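Local coordinates for protein beta-N-acetylhexosaminidase (Mycobacterium smegmatis, PDB 4YYF) that is a family 3 glycosyl hydrolase that probably hydrolyses terminal non-reducing N-acetyl-D-hexosamine residues from N-acetyl-beta-D-hexosaminides, at residues A[256-260]-A[261-265]. The protein carries 1 engineered substitution. Numbering follows the deposited sequence.
Sequences GLTGS and DPASL
The hydroxyl of T258 is gripped twice: OG1 donates to the carbonyl O of D261 at 2.7 Å and also accepts the backbone N-H of V254. Its approach to D261 O lies in the carbonyl plane, with a C=O...OG1 angle of 156°. Placing OG1 between the backbone N and the carbonyl carbon (chi1 76°) turns it onto this oxygen and leaves CG2 beside the backbone N, where it packs on A263, with CG2 of T258 3.9 Å from CA of A263. The main chain ties the same two residues together in a type II' beta turn from T258 to D261, in which D261 N bonds to T258 O at 3.0 Å. T258 and D261 are thus joined by one side-chain and one backbone bond, with G259 and S260 exposed at the turn's two central positions; the positive phi of G259 (62°) is what a type II' turn needs at its first central residue, where glycine is common. After P262 the chain enters a short 3-10 segment, and L265 N bonds to P262 O. All this belongs to the connection between strand 246-249 and helix 267-275 of the TIM-barrel-clan domain; T258 and A263 both lean on V269 of that helix, while P262 rests against I298 of helix 296-299.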
# COMPACT_ATOMS: atom_id res chain seq x y z
N GLY A 256 12.87 18.45 -7.50
CA GLY A 256 13.07 19.12 -6.22
C GLY A 256 12.94 18.18 -5.03
O GLY A 256 13.03 18.62 -3.89
N LEU A 257 12.73 16.89 -5.30
CA LEU A 257 12.64 15.92 -4.21
C LEU A 257 13.44 14.65 -4.50
O LEU A 257 14.36 14.32 -3.75
CB LEU A 257 11.18 15.55 -3.89
CG LEU A 257 10.98 14.53 -2.76
CD1 LEU A 257 11.41 15.14 -1.41
CD2 LEU A 257 9.54 14.01 -2.69
N THR A 258 13.11 13.96 -5.58
CA THR A 258 13.70 12.64 -5.85
C THR A 258 14.62 12.62 -7.05
O THR A 258 15.24 11.60 -7.34
CB THR A 258 12.61 11.57 -6.11
OG1 THR A 258 12.07 11.75 -7.43
CG2 THR A 258 11.50 11.70 -5.12
N GLY A 259 14.72 13.75 -7.75
CA GLY A 259 15.52 13.82 -8.96
C GLY A 259 14.98 12.86 -10.00
O GLY A 259 13.81 12.95 -10.40
N SER A 260 15.81 11.92 -10.45
CA SER A 260 15.38 10.95 -11.45
C SER A 260 15.03 9.60 -10.84
O SER A 260 14.77 8.63 -11.56
CB SER A 260 16.44 10.81 -12.56
OG SER A 260 17.69 10.39 -12.05
N ASP A 261 15.00 9.53 -9.51
CA ASP A 261 14.64 8.29 -8.83
C ASP A 261 13.14 8.20 -8.68
O ASP A 261 12.48 9.21 -8.38
CB ASP A 261 15.28 8.21 -7.45
CG ASP A 261 16.79 8.09 -7.50
OD1 ASP A 261 17.33 7.56 -8.49
OD2 ASP A 261 17.44 8.51 -6.53
N PRO A 262 12.57 7.00 -8.86
CA PRO A 262 11.16 6.84 -8.53
C PRO A 262 10.94 7.17 -7.05
O PRO A 262 11.82 6.87 -6.23
CB PRO A 262 10.91 5.34 -8.78
CG PRO A 262 11.99 4.95 -9.77
CD PRO A 262 13.19 5.76 -9.34
N ALA A 263 9.81 7.77 -6.70
CA ALA A 263 9.66 8.27 -5.33
C ALA A 263 9.75 7.13 -4.31
O ALA A 263 10.34 7.29 -3.25
CB ALA A 263 8.36 9.07 -5.18
N SER A 264 9.18 5.98 -4.65
CA SER A 264 9.23 4.79 -3.80
C SER A 264 10.65 4.31 -3.46
O SER A 264 10.84 3.58 -2.47
CB SER A 264 8.47 3.65 -4.48
OG SER A 264 8.96 3.47 -5.81
N LEU A 265 11.63 4.70 -4.27
CA LEU A 265 13.01 4.24 -4.10
C LEU A 265 13.97 5.35 -3.68
O LEU A 265 15.18 5.20 -3.74
CB LEU A 265 13.53 3.59 -5.39
CG LEU A 265 12.66 2.50 -6.03
CD1 LEU A 265 13.41 1.86 -7.20
CD2 LEU A 265 12.22 1.44 -5.03